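Local coordinates for putative cobalamin synthesis related protein (PDB 2NPN) that binds S-adenosylmethionine and probably acts as a tetrapyrrole methyltransferase of cobalamin biosynthesis, consistent with precorrin-6A synthase (deacetylating) activity, at residues A150-L155 against L215-V220; I163-G168 against V183-G188; Y201-A206 against T244-E249. One frame throughout, in Å; residues are numbered along the deposited sequence. Where two conformers were deposited one is given.

How the contacts relate
All three contacts reach one mixed five-stranded sheet, in the order 164-167, 181-185, 243-249, 200-206, 214-217. Contact 2 pairs the first two strands, contact 3 joins the third and fourth, and contact 1 sets the end of helix 144-152 against the fifth. Contacts 1 and 3, centres about 6 Å apart, are linked by Arg216 O and Trp204 N at 2.8 Å. Contacts 2 and 3, centres about 10 Å apart, meet where Val184 N lies 2.8 Å from Tyr245 O, and both touch S-adenosylmethionine. Contact 1 approaches the cofactor no closer than about 8 Å, measured from the Leu215 side chain, but includes the magnesium ligand Tyr219.

Contact 1 of 3, residues A150-L155 against L215-V220; sequences AEHGIL and LRKGYV. With MG (magnesium ion), chain B.
With chi1 at -78°, His152 carries its ring anti to its own carbonyl carbon, and Leu215, with chi1 at -56°, places CG in the same way; the two side chains then run alongside one another with their ends pointing opposite ways. Leu215 CD1 lies over one face of the imidazole, while its CB is 3.8 Å from His152 CE1 and its CD2 3.9 Å from His152 NE2. The same CD1 also reaches back to the helix, 4.0 Å from Glu151 CB. Two further groups meet the ring obliquely: Arg216 O, 3.4 Å from His152 CE1, and Lys217 CB, 4.0 Å from that carbon.

Both imidazole nitrogens have partners. NE2 is hydrogen-bonded to Trp204 O, and ND1 meets a water at 2.9 Å. Lys217 NZ donates to this water at 3.1 Å, so the lysine reaches the histidine through solvent. Lys217 NZ is 5.1 Å from His152 ND1, not in direct contact, but a positive lysine at that distance would probably disfavour a charge on the imidazole. With NE2 and ND1 both engaged, the ring's rotation is fixed from two directions, whereas the surroundings face solvent: the touching residues are all at least partly exposed. Glu151 turns its carboxylate to Gln213, just before the strand.

Gly153 ends helix 144-152 in a Schellman motif, its N bonded to Ala150 O. Further along the other segment, Tyr219 OH binds magnesium together with Leu250 O, well away from the histidine. The contact thus sets the C-terminal end of helix 144-152 against edge strand 214-217, with the neighbouring strand 200-206 supplying Trp203, whose ring meets His152 edge-to-face, and helix 220-238 starting right after Tyr219, its N-cap.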
loop_
_atom_site.group_PDB
_atom_site.type_symbol
_atom_site.label_atom_id
_atom_site.label_comp_id
_atom_site.label_asym_id
_atom_site.label_seq_id
_atom_site.Cartn_x
_atom_site.Cartn_y
_atom_site.Cartn_z
ATOM N N ALA A 150 -0.365 -14.575 5.324
ATOM C CA ALA A 150 0.611 -15.106 6.271
ATOM C C ALA A 150 0.029 -15.120 7.701
ATOM O O ALA A 150 0.158 -16.097 8.430
ATOM C CB ALA A 150 1.949 -14.330 6.227
ATOM N N GLU A 151 -0.661 -14.029 8.091
ATOM C CA GLU A 151 -1.207 -13.958 9.428
ATOM C C GLU A 151 -2.326 -14.984 9.677
ATOM O O GLU A 151 -2.461 -15.543 10.791
ATOM C CB GLU A 151 -1.682 -12.552 9.739
ATOM C CG GLU A 151 -0.534 -11.531 9.886
ATOM C CD GLU A 151 0.393 -11.873 11.050
ATOM O OE1 GLU A 151 -0.064 -11.976 12.217
ATOM O OE2 GLU A 151 1.621 -12.061 10.815
ATOM N N HIS A 152 -3.117 -15.258 8.642
ATOM C CA HIS A 152 -4.129 -16.344 8.688
ATOM C C HIS A 152 -3.599 -17.762 8.418
ATOM O O HIS A 152 -4.340 -18.749 8.658
ATOM C CB HIS A 152 -5.270 -16.056 7.729
ATOM C CG HIS A 152 -6.257 -15.035 8.237
ATOM N ND1 HIS A 152 -7.154 -15.320 9.251
ATOM C CD2 HIS A 152 -6.511 -13.763 7.845
ATOM C CE1 HIS A 152 -7.929 -14.261 9.446
ATOM N NE2 HIS A 152 -7.569 -13.308 8.597
ATOM N N GLY A 153 -2.341 -17.857 7.960
ATOM C CA GLY A 153 -1.718 -19.128 7.674
ATOM C C GLY A 153 -2.384 -19.901 6.571
ATOM O O GLY A 153 -2.565 -21.140 6.660
ATOM N N ILE A 154 -2.758 -19.181 5.509
ATOM C CA ILE A 154 -3.462 -19.773 4.402
ATOM C C ILE A 154 -2.702 -19.567 3.075
ATOM O O ILE A 154 -1.788 -18.728 2.935
ATOM C CB ILE A 154 -4.893 -19.189 4.221
ATOM C CG1 ILE A 154 -4.865 -17.694 3.957
ATOM C CG2 ILE A 154 -5.770 -19.507 5.451
ATOM C CD1 ILE A 154 -6.246 -17.100 3.598
ATOM N N LEU A 155 -3.086 -20.387 2.100
ATOM C CA LEU A 155 -2.645 -20.201 0.727
ATOM C C LEU A 155 -3.587 -19.224 0.020
ATOM O O LEU A 155 -4.807 -19.160 0.317
ATOM C CB LEU A 155 -2.612 -21.552 -0.003
ATOM C CG LEU A 155 -1.670 -22.581 0.667
ATOM C CD1 LEU A 155 -1.834 -24.024 0.149
ATOM C CD2 LEU A 155 -0.227 -22.093 0.571
ATOM N N LEU A 215 -7.897 -9.624 13.122
ATOM C CA LEU A 215 -8.198 -10.684 12.159
ATOM C C LEU A 215 -9.556 -11.269 12.449
ATOM O O LEU A 215 -9.936 -11.430 13.597
ATOM C CB LEU A 215 -7.179 -11.814 12.224
ATOM C CG LEU A 215 -5.714 -11.418 12.036
ATOM C CD1 LEU A 215 -4.834 -12.705 12.222
ATOM C CD2 LEU A 215 -5.466 -10.753 10.680
ATOM N N ARG A 216 -10.279 -11.600 11.391
ATOM C CA ARG A 216 -11.529 -12.369 11.494
ATOM C C ARG A 216 -11.585 -13.334 10.321
ATOM O O ARG A 216 -11.096 -13.035 9.242
ATOM C CB ARG A 216 -12.776 -11.480 11.444
ATOM C CG ARG A 216 -12.908 -10.501 12.599
ATOM C CD ARG A 216 -13.144 -11.254 13.893
ATOM N NE ARG A 216 -13.474 -10.343 14.991
ATOM C CZ ARG A 216 -12.595 -9.784 15.809
ATOM N NH1 ARG A 216 -11.313 -10.065 15.735
ATOM N NH2 ARG A 216 -13.037 -8.962 16.773
ATOM N N LYS A 217 -12.197 -14.490 10.553
ATOM C CA LYS A 217 -12.472 -15.438 9.506
ATOM C C LYS A 217 -13.735 -16.260 9.766
ATOM O O LYS A 217 -14.123 -16.501 10.907
ATOM C CB LYS A 217 -11.310 -16.389 9.288
ATOM C CG LYS A 217 -11.087 -17.379 10.409
ATOM C CD LYS A 217 -9.975 -18.365 10.061
ATOM C CE LYS A 217 -9.761 -19.392 11.139
ATOM N NZ LYS A 217 -9.319 -18.684 12.358
ATOM N N GLY A 218 -14.325 -16.711 8.685
ATOM C CA GLY A 218 -15.498 -17.526 8.746
ATOM C C GLY A 218 -16.394 -17.405 7.539
ATOM O O GLY A 218 -16.125 -16.615 6.631
ATOM N N TYR A 219 -17.467 -18.189 7.504
ATOM C CA TYR A 219 -18.415 -18.022 6.416
ATOM C C TYR A 219 -19.066 -16.660 6.479
ATOM O O TYR A 219 -19.461 -16.210 7.563
ATOM C CB TYR A 219 -19.490 -19.124 6.436
ATOM C CG TYR A 219 -18.947 -20.437 5.916
ATOM C CD1 TYR A 219 -18.944 -20.712 4.553
ATOM C CD2 TYR A 219 -18.377 -21.382 6.788
ATOM C CE1 TYR A 219 -18.412 -21.883 4.059
ATOM C CE2 TYR A 219 -17.847 -22.576 6.307
ATOM C CZ TYR A 219 -17.848 -22.819 4.955
ATOM O OH TYR A 219 -17.317 -23.973 4.442
ATOM N N VAL A 220 -19.265 -16.036 5.334
ATOM C CA VAL A 220 -19.903 -14.708 5.325
ATOM C C VAL A 220 -21.330 -14.779 5.931
ATOM O O VAL A 220 -21.750 -13.833 6.642
ATOM C CB VAL A 220 -19.865 -14.024 3.921
ATOM C CG1 VAL A 220 -20.676 -12.692 3.940
ATOM C CG2 VAL A 220 -18.404 -13.830 3.453
HETATM MG MG MG B . -17.932 -24.958 2.529
HETATM O O HOH W 1 -6.748 -17.177 11.406
#

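Contact 2 of 3, residues I163-G168 against V183-G188; sequences IHITTG and VVMLDG. With SAM (S-adenosylmethionine), chain C.
Thr166 is gripped by Val183 and Met185 on the neighbouring strand: its N donates to Val183 O at 2.9 Å, and its O accepts from Met185 N with an N-H...O angle of 169°, in the carbonyl plane. Val183 N, bonded to His164 O, completes this parallel ladder, whose strand axes pass 4.6 Å apart. Packing is closest towards the C-terminal end. There Val184 CG1, anti to its own backbone N (chi1 -176°), comes 3.6 Å from Gly168 N, and Gly168 CA, with no side chain to hold the chains apart, rests 3.9 Å from Asp187 CB; the bond from Gly168 N to Met185 O is weak. On the face carrying Val183 and Met185, Ile165 CG2 lies alongside the selenium of Met185 (selenomethionine) at 4.1 Å.

The opposite end is looser. Exposed Ile163 CG2 reaches Val183 CG2 only at 4.5 Å.

Past the ladder, Asp187 OD2 is held by Tyr245 OH and by Ala191 N. The chemistry implied is mostly backbone: Leu186 N binds the ribose O2' of S-adenosylmethionine at 3.0 Å, with only a weak second bond to O3', while Met185 packs beside the sugar.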
loop_
_atom_site.group_PDB
_atom_site.type_symbol
_atom_site.label_atom_id
_atom_site.label_comp_id
_atom_site.label_asym_id
_atom_site.label_seq_id
_atom_site.Cartn_x
_atom_site.Cartn_y
_atom_site.Cartn_z
ATOM N N ILE A 163 -6.238 -16.336 -9.113
ATOM C CA ILE A 163 -6.333 -15.420 -8.031
ATOM C C ILE A 163 -6.785 -14.088 -8.624
ATOM O O ILE A 163 -6.081 -13.540 -9.442
ATOM C CB ILE A 163 -5.000 -15.188 -7.342
ATOM C CG1 ILE A 163 -4.459 -16.509 -6.797
ATOM C CG2 ILE A 163 -5.173 -14.174 -6.233
ATOM C CD1 ILE A 163 -3.022 -16.665 -7.017
ATOM N N HIS A 164 -7.938 -13.595 -8.228
ATOM C CA HIS A 164 -8.420 -12.348 -8.782
ATOM C C HIS A 164 -8.294 -11.275 -7.698
ATOM O O HIS A 164 -9.015 -11.330 -6.707
ATOM C CB HIS A 164 -9.862 -12.517 -9.203
ATOM C CG HIS A 164 -10.364 -11.396 -10.040
ATOM N ND1 HIS A 164 -10.039 -11.282 -11.368
ATOM C CD2 HIS A 164 -11.129 -10.333 -9.734
ATOM C CE1 HIS A 164 -10.592 -10.178 -11.849
ATOM N NE2 HIS A 164 -11.250 -9.582 -10.866
ATOM N N ILE A 165 -7.471 -10.274 -7.912
ATOM C CA ILE A 165 -7.301 -9.197 -6.964
ATOM C C ILE A 165 -8.042 -7.986 -7.525
ATOM O O ILE A 165 -7.848 -7.595 -8.700
ATOM C CB ILE A 165 -5.826 -8.855 -6.761
ATOM C CG1 ILE A 165 -4.972 -10.077 -6.386
ATOM C CG2 ILE A 165 -5.651 -7.689 -5.751
ATOM C CD1 ILE A 165 -3.487 -9.828 -6.319
ATOM N N THR A 166 -8.876 -7.389 -6.688
ATOM C CA THR A 166 -9.692 -6.316 -7.168
ATOM C C THR A 166 -10.047 -5.351 -6.052
ATOM O O THR A 166 -9.548 -5.441 -4.934
ATOM C CB THR A 166 -10.899 -6.845 -7.954
ATOM O OG1 THR A 166 -11.460 -5.785 -8.742
ATOM C CG2 THR A 166 -11.952 -7.459 -6.994
ATOM N N THR A 167 -10.900 -4.409 -6.374
ATOM C CA THR A 167 -11.265 -3.343 -5.424
ATOM C C THR A 167 -12.707 -3.546 -4.967
ATOM O O THR A 167 -13.499 -4.249 -5.616
ATOM C CB THR A 167 -11.172 -1.980 -6.105
ATOM O OG1 THR A 167 -12.179 -1.899 -7.132
ATOM C CG2 THR A 167 -9.747 -1.736 -6.696
ATOM N N GLY A 168 -13.056 -2.904 -3.855
ATOM C CA GLY A 168 -14.414 -2.983 -3.358
ATOM C C GLY A 168 -15.396 -2.480 -4.411
ATOM O O GLY A 168 -16.456 -3.074 -4.614
ATOM N N VAL A 183 -9.266 -11.544 -3.878
ATOM C CA VAL A 183 -8.739 -10.657 -2.830
ATOM C C VAL A 183 -9.292 -9.258 -3.082
ATOM O O VAL A 183 -9.271 -8.771 -4.226
ATOM C CB VAL A 183 -7.217 -10.610 -2.871
ATOM C CG1 VAL A 183 -6.682 -9.582 -1.827
ATOM C CG2 VAL A 183 -6.643 -12.003 -2.637
ATOM N N VAL A 184 -9.803 -8.601 -2.048
ATOM C CA VAL A 184 -10.439 -7.306 -2.170
ATOM C C VAL A 184 -9.676 -6.254 -1.336
ATOM O O VAL A 184 -9.415 -6.462 -0.148
ATOM C CB VAL A 184 -11.888 -7.321 -1.759
ATOM C CG1 VAL A 184 -12.554 -5.984 -1.999
ATOM C CG2 VAL A 184 -12.653 -8.466 -2.442
HETATM N N MSE A 185 -9.280 -5.205 -2.026
HETATM C CA MSE A 185 -8.596 -4.066 -1.443
HETATM C C MSE A 185 -9.419 -2.801 -1.690
HETATM O O MSE A 185 -10.350 -2.773 -2.497
HETATM C CB MSE A 185 -7.182 -3.920 -2.057
HETATM C CG MSE A 185 -6.394 -5.188 -1.902
HETATM SE SE MSE A 185 -4.609 -5.170 -2.732
HETATM C CE MSE A 185 -3.721 -4.157 -1.367
ATOM N N LEU A 186 -9.041 -1.716 -1.007
ATOM C CA LEU A 186 -9.656 -0.418 -1.265
ATOM C C LEU A 186 -11.204 -0.456 -1.059
ATOM O O LEU A 186 -11.922 0.324 -1.675
ATOM C CB LEU A 186 -9.308 0.088 -2.652
ATOM C CG LEU A 186 -7.835 0.407 -2.851
ATOM C CD1 LEU A 186 -7.548 0.681 -4.322
ATOM C CD2 LEU A 186 -7.462 1.659 -2.038
ATOM N N ASP A 187 -11.697 -1.276 -0.146
ATOM C CA ASP A 187 -13.146 -1.326 0.104
ATOM C C ASP A 187 -13.469 -0.390 1.253
ATOM O O ASP A 187 -13.115 -0.675 2.391
ATOM C CB ASP A 187 -13.633 -2.747 0.491
ATOM C CG ASP A 187 -15.155 -2.853 0.613
ATOM O OD1 ASP A 187 -15.891 -1.863 0.341
ATOM O OD2 ASP A 187 -15.606 -3.961 0.958
ATOM N N GLY A 188 -14.104 0.725 0.933
ATOM C CA GLY A 188 -14.536 1.690 1.955
ATOM C C GLY A 188 -15.843 1.332 2.616
ATOM O O GLY A 188 -16.284 2.050 3.518
HETATM N N SAM C . 0.977 -0.801 -2.246
HETATM C CA SAM C . 0.136 -1.329 -1.129
HETATM C C SAM C . 0.417 -2.796 -0.866
HETATM O O SAM C . -0.206 -3.382 0.059
HETATM O OXT SAM C . 1.290 -3.381 -1.540
HETATM C CB SAM C . -1.358 -1.096 -1.422
HETATM C CG SAM C . -1.769 0.377 -1.427
HETATM S SD SAM C . -3.552 0.707 -1.643
HETATM C CE SAM C . -3.421 2.517 -1.710
HETATM C "C5'" SAM C . -4.332 0.672 0.009
HETATM C "C4'" SAM C . -5.111 -0.620 0.312
HETATM O "O4'" SAM C . -4.215 -1.610 0.694
HETATM C "C3'" SAM C . -6.092 -0.531 1.482
HETATM O "O3'" SAM C . -7.330 0.020 1.106
HETATM C "C2'" SAM C . -6.209 -1.957 1.949
HETATM O "O2'" SAM C . -7.001 -2.694 1.034
HETATM C "C1'" SAM C . -4.758 -2.357 1.786
HETATM N N9 SAM C . -3.957 -2.146 3.013
HETATM C C8 SAM C . -2.791 -1.400 3.089
HETATM N N7 SAM C . -2.271 -1.481 4.316
HETATM C C5 SAM C . -3.071 -2.323 5.035
HETATM C C6 SAM C . -2.991 -2.825 6.327
HETATM N N6 SAM C . -1.985 -2.481 7.173
HETATM N N1 SAM C . -3.978 -3.697 6.771
HETATM C C2 SAM C . -4.973 -4.110 5.907
HETATM N N3 SAM C . -5.053 -3.625 4.630
HETATM C C4 SAM C . -4.109 -2.763 4.180
#

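Contact 3 of 3, residues Y201-A206 against T244-E249; sequences YMWWGA and TYLLRE. With SAM (S-adenosylmethionine), chain C.
Tyr201 to Gly205 run antiparallel to Thr244 to Arg248, strand directions 174° apart, and six backbone hydrogen bonds tie the hydrogen-bonded pairs Tyr201-Arg248, Trp203-Leu246 and Gly205-Thr244. On the face shared by these pairs, Trp203 lies alongside Leu246, whose CD2 is 3.7 Å from Trp203 CE3, and the far edge of the indole extends to Arg248. Arg248 CB sits near the indole plane, 3.8 Å from Trp203 CZ3, while the same CZ3 stands over one face of the guanidinium, offset toward its rim, with the two planes 57° apart. A bend at chi3 turns the guanidinium back from the extended chain; NE is bonded to Asn181 OD1 and NH2 to Leu155 O. The other face of the sheet packs the selenomethionine Met202 against Tyr245 in a Met-aromatic contact: SE is 4.3 Å from the ring centroid and approaches obliquely. Met202 CB also lies 3.7 Å from Leu247 CD2. In Tyr245, chi1 of 55° swings the ring between backbone N and carbonyl carbon, where its CD2 comes 3.9 Å from Trp204 CD1. The polar ends of this pair are settled outside it: Tyr245 OH bonds Asp187, and Trp204 NE1 bonds Asp243. Met202 and Trp204 are covered by helix 220-238. Where strand 243-249 begins and 200-206 ends, Thr244 OG1 donates to N3 of the adenine at 2.8 Å, and Gly205 O comes 3.8 Å from adenine C2. A central strand starting at the cofactor, a neighbour ending there and a helix packed on one face fit the mixed-sheet domain of the tetrapyrrole methylase family.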
loop_
_atom_site.group_PDB
_atom_site.type_symbol
_atom_site.label_atom_id
_atom_site.label_comp_id
_atom_site.label_asym_id
_atom_site.label_seq_id
_atom_site.Cartn_x
_atom_site.Cartn_y
_atom_site.Cartn_z
ATOM N N TYR A 201 -16.567 -18.126 1.951
ATOM C CA TYR A 201 -15.762 -18.041 3.169
ATOM C C TYR A 201 -14.922 -16.758 3.060
ATOM O O TYR A 201 -14.490 -16.430 1.955
ATOM C CB TYR A 201 -14.827 -19.234 3.294
ATOM C CG TYR A 201 -14.357 -19.446 4.708
ATOM C CD1 TYR A 201 -15.100 -20.219 5.601
ATOM C CD2 TYR A 201 -13.161 -18.935 5.153
ATOM C CE1 TYR A 201 -14.676 -20.412 6.889
ATOM C CE2 TYR A 201 -12.725 -19.139 6.444
ATOM C CZ TYR A 201 -13.485 -19.881 7.319
ATOM O OH TYR A 201 -13.135 -20.139 8.650
HETATM N N MSE A 202 -14.677 -16.091 4.185
HETATM C CA MSE A 202 -13.845 -14.887 4.179
HETATM C C MSE A 202 -12.751 -14.956 5.247
HETATM O O MSE A 202 -12.989 -15.379 6.395
HETATM C CB MSE A 202 -14.708 -13.629 4.427
HETATM C CG MSE A 202 -13.883 -12.349 4.457
HETATM SE SE MSE A 202 -14.966 -10.692 4.508
HETATM C CE MSE A 202 -15.988 -11.019 6.120
ATOM N N TRP A 203 -11.538 -14.545 4.833
ATOM C CA TRP A 203 -10.475 -14.185 5.733
ATOM C C TRP A 203 -10.230 -12.685 5.637
ATOM O O TRP A 203 -9.971 -12.172 4.559
ATOM C CB TRP A 203 -9.202 -14.912 5.391
ATOM C CG TRP A 203 -9.263 -16.413 5.552
ATOM C CD1 TRP A 203 -8.890 -17.154 6.636
ATOM C CD2 TRP A 203 -9.666 -17.352 4.549
ATOM N NE1 TRP A 203 -9.048 -18.505 6.373
ATOM C CE2 TRP A 203 -9.504 -18.646 5.097
ATOM C CE3 TRP A 203 -10.143 -17.223 3.232
ATOM C CZ2 TRP A 203 -9.781 -19.807 4.348
ATOM C CZ3 TRP A 203 -10.406 -18.385 2.506
ATOM C CH2 TRP A 203 -10.234 -19.649 3.071
ATOM N N TRP A 204 -10.354 -11.993 6.769
ATOM C CA TRP A 204 -10.358 -10.533 6.822
ATOM C C TRP A 204 -9.291 -10.053 7.783
ATOM O O TRP A 204 -8.963 -10.702 8.792
ATOM C CB TRP A 204 -11.755 -10.054 7.220
ATOM C CG TRP A 204 -11.981 -8.624 7.328
ATOM C CD1 TRP A 204 -12.460 -7.790 6.349
ATOM C CD2 TRP A 204 -11.812 -7.798 8.502
ATOM N NE1 TRP A 204 -12.581 -6.510 6.834
ATOM C CE2 TRP A 204 -12.186 -6.481 8.145
ATOM C CE3 TRP A 204 -11.364 -8.037 9.814
ATOM C CZ2 TRP A 204 -12.189 -5.427 9.072
ATOM C CZ3 TRP A 204 -11.327 -6.980 10.703
ATOM C CH2 TRP A 204 -11.742 -5.693 10.330
ATOM N N GLY A 205 -8.720 -8.882 7.484
ATOM C CA GLY A 205 -7.842 -8.258 8.422
ATOM C C GLY A 205 -7.753 -6.766 8.244
ATOM O O GLY A 205 -7.799 -6.261 7.124
ATOM N N ALA A 206 -7.568 -6.083 9.371
ATOM C CA ALA A 206 -7.382 -4.644 9.400
ATOM C C ALA A 206 -6.138 -4.306 10.180
ATOM O O ALA A 206 -5.753 -5.020 11.091
ATOM C CB ALA A 206 -8.596 -3.945 9.983
ATOM N N THR A 244 -8.149 -5.630 4.267
ATOM C CA THR A 244 -7.967 -6.439 3.055
ATOM C C THR A 244 -8.628 -7.768 3.399
ATOM O O THR A 244 -8.591 -8.216 4.560
ATOM C CB THR A 244 -6.443 -6.647 2.737
ATOM O OG1 THR A 244 -5.779 -5.386 2.528
ATOM C CG2 THR A 244 -6.206 -7.483 1.451
ATOM N N TYR A 245 -9.256 -8.401 2.416
ATOM C CA TYR A 245 -9.901 -9.684 2.694
ATOM C C TYR A 245 -9.823 -10.582 1.466
ATOM O O TYR A 245 -9.667 -10.113 0.353
ATOM C CB TYR A 245 -11.311 -9.508 3.223
ATOM C CG TYR A 245 -12.271 -8.684 2.375
ATOM C CD1 TYR A 245 -13.187 -9.303 1.516
ATOM C CD2 TYR A 245 -12.361 -7.289 2.501
ATOM C CE1 TYR A 245 -14.110 -8.559 0.746
ATOM C CE2 TYR A 245 -13.279 -6.576 1.759
ATOM C CZ TYR A 245 -14.169 -7.214 0.888
ATOM O OH TYR A 245 -15.130 -6.455 0.188
ATOM N N LEU A 246 -9.986 -11.882 1.712
ATOM C CA LEU A 246 -9.966 -12.894 0.665
ATOM C C LEU A 246 -11.294 -13.640 0.771
ATOM O O LEU A 246 -11.672 -14.028 1.874
ATOM C CB LEU A 246 -8.792 -13.869 0.840
ATOM C CG LEU A 246 -8.567 -14.843 -0.309
ATOM C CD1 LEU A 246 -7.025 -15.227 -0.368
ATOM C CD2 LEU A 246 -9.462 -16.036 -0.221
ATOM N N LEU A 247 -12.021 -13.742 -0.324
ATOM C CA LEU A 247 -13.285 -14.509 -0.420
ATOM C C LEU A 247 -12.990 -15.731 -1.248
ATOM O O LEU A 247 -12.325 -15.685 -2.275
ATOM C CB LEU A 247 -14.349 -13.677 -1.133
ATOM C CG LEU A 247 -14.781 -12.368 -0.456
ATOM C CD1 LEU A 247 -15.893 -11.638 -1.325
ATOM C CD2 LEU A 247 -15.228 -12.582 0.919
ATOM N N ARG A 248 -13.486 -16.852 -0.773
ATOM C CA ARG A 248 -13.307 -18.137 -1.447
ATOM C C ARG A 248 -14.611 -18.899 -1.382
ATOM O O ARG A 248 -15.193 -19.045 -0.309
ATOM C CB ARG A 248 -12.178 -18.931 -0.813
ATOM C CG ARG A 248 -11.817 -20.205 -1.528
ATOM C CD ARG A 248 -10.503 -20.801 -1.037
ATOM N NE ARG A 248 -9.358 -19.962 -1.430
ATOM C CZ ARG A 248 -8.156 -19.920 -0.843
ATOM N NH1 ARG A 248 -7.849 -20.717 0.196
ATOM N NH2 ARG A 248 -7.240 -19.083 -1.282
ATOM N N GLU A 249 -14.999 -19.446 -2.519
ATOM C CA GLU A 249 -16.235 -20.245 -2.614
ATOM C C GLU A 249 -15.877 -21.674 -2.236
ATOM O O GLU A 249 -15.279 -22.411 -3.020
ATOM C CB GLU A 249 -16.848 -20.168 -4.012
ATOM C CG GLU A 249 -18.271 -20.575 -4.031
ATOM C CD GLU A 249 -19.182 -19.510 -3.390
ATOM O OE1 GLU A 249 -18.698 -18.481 -2.858
ATOM O OE2 GLU A 249 -20.392 -19.717 -3.464
HETATM N N SAM C . 0.977 -0.801 -2.246
HETATM C CA SAM C . 0.136 -1.329 -1.129
HETATM C C SAM C . 0.417 -2.796 -0.866
HETATM O O SAM C . -0.206 -3.382 0.059
HETATM O OXT SAM C . 1.290 -3.381 -1.540
HETATM C CB SAM C . -1.358 -1.096 -1.422
HETATM C CG SAM C . -1.769 0.377 -1.427
HETATM S SD SAM C . -3.552 0.707 -1.643
HETATM C CE SAM C . -3.421 2.517 -1.710
HETATM C "C5'" SAM C . -4.332 0.672 0.009
HETATM C "C4'" SAM C . -5.111 -0.620 0.312
HETATM O "O4'" SAM C . -4.215 -1.610 0.694
HETATM C "C3'" SAM C . -6.092 -0.531 1.482
HETATM O "O3'" SAM C . -7.330 0.020 1.106
HETATM C "C2'" SAM C . -6.209 -1.957 1.949
HETATM O "O2'" SAM C . -7.001 -2.694 1.034
HETATM C "C1'" SAM C . -4.758 -2.357 1.786
HETATM N N9 SAM C . -3.957 -2.146 3.013
HETATM C C8 SAM C . -2.791 -1.400 3.089
HETATM N N7 SAM C . -2.271 -1.481 4.316
HETATM C C5 SAM C . -3.071 -2.323 5.035
HETATM C C6 SAM C . -2.991 -2.825 6.327
HETATM N N6 SAM C . -1.985 -2.481 7.173
HETATM N N1 SAM C . -3.978 -3.697 6.771
HETATM C C2 SAM C . -4.973 -4.110 5.907
HETATM N N3 SAM C . -5.053 -3.625 4.630
HETATM C C4 SAM C . -4.109 -2.763 4.180
#